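Local structure of solute-binding protein (Thermoactinomyces vulgaris, 2ZYN) at residues 97-102 and 119-124. The protein probably binds cyclodextrins and related malto-oligosaccharides outside the cell and hands them to a membrane transporter for uptake. Numbering follows the deposited sequence.
Sequences IQVDNS and GKLYGL
I97 reaches into the hollow that L121, G123 and L124 form, and its CD1 methyl is the bump that fills it. On one flank this methyl meets CD2 of L121 at 3.8 Å; on another it lies 3.7 Å from CD1 of L124, while G123 supplies the floor, with its carbonyl carbon also 3.7 Å from I97 CD1. The ethyl arm gets there because CG1 sits between the backbone N and the carbonyl carbon (chi1 60°) and is then extended, whereas the shorter branch, CG2, turns beside the backbone N and comes within 4.0 Å of Y122 O. At the base of this plug a single hydrogen bond ties the two backbones together, from I97 N to L121 O at 3.0 Å, with an N-H...O angle of 158°. The leucines belong to the first, interrupted part of strand 120-129, which pairs with 278-286 in a mixed sheet of this periplasmic-binding-protein-type fold; the break at Y122 probably lets them share one hollow. The loop 97-100 runs past it and leads into the short helix 101-104. V99 follows two residues after I97 and widens the apolar patch: its CG2 approaches L121 CD2 at 4.0 Å, the two side chains crossing at about a right angle, and its CG1 stands more loosely opposite CD2 of L124, 4.3 Å away. In L121, CG anti to the backbone N (chi1 180°) is carried toward the 97-102 segment, and CD2 then meets both I97 and V99. Replacing I97 by an alanine would probably keep the backbone bond but leave the corner made by the two leucine methyls and G123 unfilled. Helix 293-303 packs against the same cluster, M300 touching I97, T297 touching V99, and Q301 touching both V99 and L124.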
ATOM      1  N   ILE A  97     -17.960  11.166   5.098  1.00 16.25           N
ATOM      2  CA  ILE A  97     -18.981  10.182   5.453  1.00 15.30           C
ATOM      3  C   ILE A  97     -19.675  10.498   6.779  1.00 16.10           C
ATOM      4  O   ILE A  97     -19.042  10.940   7.744  1.00 18.55           O
ATOM      5  CB  ILE A  97     -18.431   8.722   5.455  1.00 15.77           C
ATOM      6  CG1 ILE A  97     -17.279   8.558   6.459  1.00 16.54           C
ATOM      7  CG2 ILE A  97     -17.994   8.312   4.047  1.00 16.76           C
ATOM      8  CD1 ILE A  97     -16.931   7.114   6.769  1.00 14.88           C
ATOM      9  N   GLN A  98     -20.981  10.267   6.805  1.00 17.76           N
ATOM     10  CA  GLN A  98     -21.792  10.529   7.987  1.00 18.49           C
ATOM     11  C   GLN A  98     -21.927   9.251   8.803  1.00 17.41           C
ATOM     12  O   GLN A  98     -22.783   8.408   8.520  1.00 18.38           O
ATOM     13  CB  GLN A  98     -23.164  11.065   7.573  1.00 19.21           C
ATOM     14  CG  GLN A  98     -24.094  11.408   8.730  1.00 22.89           C
ATOM     15  CD  GLN A  98     -25.447  11.934   8.268  1.00 23.76           C
ATOM     16  OE1 GLN A  98     -26.215  12.474   9.066  1.00 26.14           O
ATOM     17  NE2 GLN A  98     -25.747  11.773   6.982  1.00 25.62           N
ATOM     18  N   VAL A  99     -21.065   9.111   9.807  1.00 17.18           N
ATOM     19  CA  VAL A  99     -21.092   7.957  10.707  1.00 18.10           C
ATOM     20  C   VAL A  99     -21.044   8.385  12.175  1.00 17.93           C
ATOM     21  O   VAL A  99     -20.498   9.442  12.509  1.00 17.34           O
ATOM     22  CB  VAL A  99     -19.950   6.939  10.409  1.00 19.28           C
ATOM     23  CG1 VAL A  99     -20.130   6.301   9.036  1.00 19.14           C
ATOM     24  CG2 VAL A  99     -18.566   7.584  10.546  1.00 19.95           C
ATOM     25  N   ASP A 100     -21.622   7.548  13.036  1.00 19.29           N
ATOM     26  CA  ASP A 100     -21.677   7.786  14.478  1.00 20.13           C
ATOM     27  C   ASP A 100     -20.301   7.736  15.135  1.00 18.73           C
ATOM     28  O   ASP A 100     -19.378   7.101  14.622  1.00 17.14           O
ATOM     29  CB  ASP A 100     -22.587   6.751  15.154  1.00 24.68           C
ATOM     30  CG  ASP A 100     -24.063   6.999  14.898  1.00 30.63           C
ATOM     31  OD1 ASP A 100     -24.887   6.210  15.411  1.00 33.43           O
ATOM     32  OD2 ASP A 100     -24.409   7.975  14.195  1.00 32.79           O
ATOM     33  N   ASN A 101     -20.182   8.394  16.286  1.00 17.40           N
ATOM     34  CA  ASN A 101     -18.950   8.372  17.065  1.00 16.62           C
ATOM     35  C   ASN A 101     -18.567   6.943  17.460  1.00 17.54           C
ATOM     36  O   ASN A 101     -17.387   6.598  17.469  1.00 18.27           O
ATOM     37  CB  ASN A 101     -19.088   9.265  18.306  1.00 18.95           C
ATOM     38  CG  ASN A 101     -17.778   9.452  19.051  1.00 19.70           C
ATOM     39  OD1 ASN A 101     -16.747   9.771  18.456  1.00 22.58           O
ATOM     40  ND2 ASN A 101     -17.819   9.271  20.373  1.00 18.44           N
ATOM     41  N   SER A 102     -19.572   6.118  17.761  1.00 19.75           N
ATOM     42  CA  SER A 102     -19.356   4.715  18.142  1.00 19.00           C
ATOM     43  C   SER A 102     -18.758   3.884  17.006  1.00 20.75           C
ATOM     44  O   SER A 102     -17.981   2.956  17.250  1.00 20.58           O
ATOM     45  CB  SER A 102     -20.654   4.076  18.653  1.00 20.16           C
ATOM     46  OG  SER A 102     -21.604   3.908  17.613  1.00 18.73           O
ATOM     47  N   GLY A 119      -9.749  17.899   8.343  1.00 16.52           N
ATOM     48  CA  GLY A 119     -10.671  17.742   9.468  1.00 17.74           C
ATOM     49  C   GLY A 119     -11.896  16.888   9.175  1.00 16.37           C
ATOM     50  O   GLY A 119     -12.773  16.733  10.028  1.00 18.05           O
ATOM     51  N   LYS A 120     -11.955  16.323   7.971  1.00 15.94           N
ATOM     52  CA  LYS A 120     -13.118  15.549   7.547  1.00 14.45           C
ATOM     53  C   LYS A 120     -12.768  14.083   7.307  1.00 14.35           C
ATOM     54  O   LYS A 120     -11.718  13.775   6.734  1.00 15.75           O
ATOM     55  CB  LYS A 120     -13.731  16.157   6.281  1.00 14.76           C
ATOM     56  CG  LYS A 120     -14.069  17.643   6.390  1.00 16.18           C
ATOM     57  CD  LYS A 120     -14.831  18.131   5.164  1.00 18.28           C
ATOM     58  CE  LYS A 120     -15.561  19.446   5.439  1.00 20.50           C
ATOM     59  NZ  LYS A 120     -14.641  20.581   5.744  1.00 22.75           N
ATOM     60  N   LEU A 121     -13.651  13.188   7.742  1.00 13.87           N
ATOM     61  CA  LEU A 121     -13.446  11.750   7.572  1.00 13.80           C
ATOM     62  C   LEU A 121     -13.993  11.300   6.231  1.00 12.39           C
ATOM     63  O   LEU A 121     -15.146  11.570   5.910  1.00 13.47           O
ATOM     64  CB  LEU A 121     -14.118  10.956   8.696  1.00 13.92           C
ATOM     65  CG  LEU A 121     -13.957   9.431   8.624  1.00 12.63           C
ATOM     66  CD1 LEU A 121     -12.504   8.996   8.877  1.00 13.01           C
ATOM     67  CD2 LEU A 121     -14.906   8.752   9.601  1.00 13.26           C
ATOM     68  N   TYR A 122     -13.168  10.594   5.463  1.00 12.90           N
ATOM     69  CA  TYR A 122     -13.546  10.207   4.107  1.00 13.54           C
ATOM     70  C   TYR A 122     -13.761   8.711   3.897  1.00 13.77           C
ATOM     71  O   TYR A 122     -14.186   8.288   2.820  1.00 13.28           O
ATOM     72  CB  TYR A 122     -12.545  10.771   3.098  1.00 13.09           C
ATOM     73  CG  TYR A 122     -12.762  12.244   2.868  1.00 12.91           C
ATOM     74  CD1 TYR A 122     -12.094  13.198   3.636  1.00 14.04           C
ATOM     75  CD2 TYR A 122     -13.667  12.686   1.906  1.00 13.85           C
ATOM     76  CE1 TYR A 122     -12.310  14.555   3.441  1.00 15.93           C
ATOM     77  CE2 TYR A 122     -13.885  14.038   1.698  1.00 13.46           C
ATOM     78  CZ  TYR A 122     -13.207  14.966   2.469  1.00 16.27           C
ATOM     79  OH  TYR A 122     -13.431  16.310   2.269  1.00 15.96           O
ATOM     80  N   GLY A 123     -13.492   7.915   4.926  1.00 15.05           N
ATOM     81  CA  GLY A 123     -13.697   6.479   4.813  1.00 14.94           C
ATOM     82  C   GLY A 123     -13.620   5.693   6.101  1.00 14.54           C
ATOM     83  O   GLY A 123     -13.251   6.226   7.148  1.00 13.41           O
ATOM     84  N   LEU A 124     -13.973   4.415   5.994  1.00 13.58           N
ATOM     85  CA  LEU A 124     -13.787   3.434   7.058  1.00 13.78           C
ATOM     86  C   LEU A 124     -12.728   2.434   6.587  1.00 14.16           C
ATOM     87  O   LEU A 124     -12.782   1.972   5.446  1.00 13.70           O
ATOM     88  CB  LEU A 124     -15.107   2.732   7.388  1.00 14.49           C
ATOM     89  CG  LEU A 124     -15.966   3.179   8.591  1.00 20.02           C
ATOM     90  CD1 LEU A 124     -15.662   4.587   9.095  1.00 16.24           C
ATOM     91  CD2 LEU A 124     -17.457   2.997   8.321  1.00 16.50           C
TER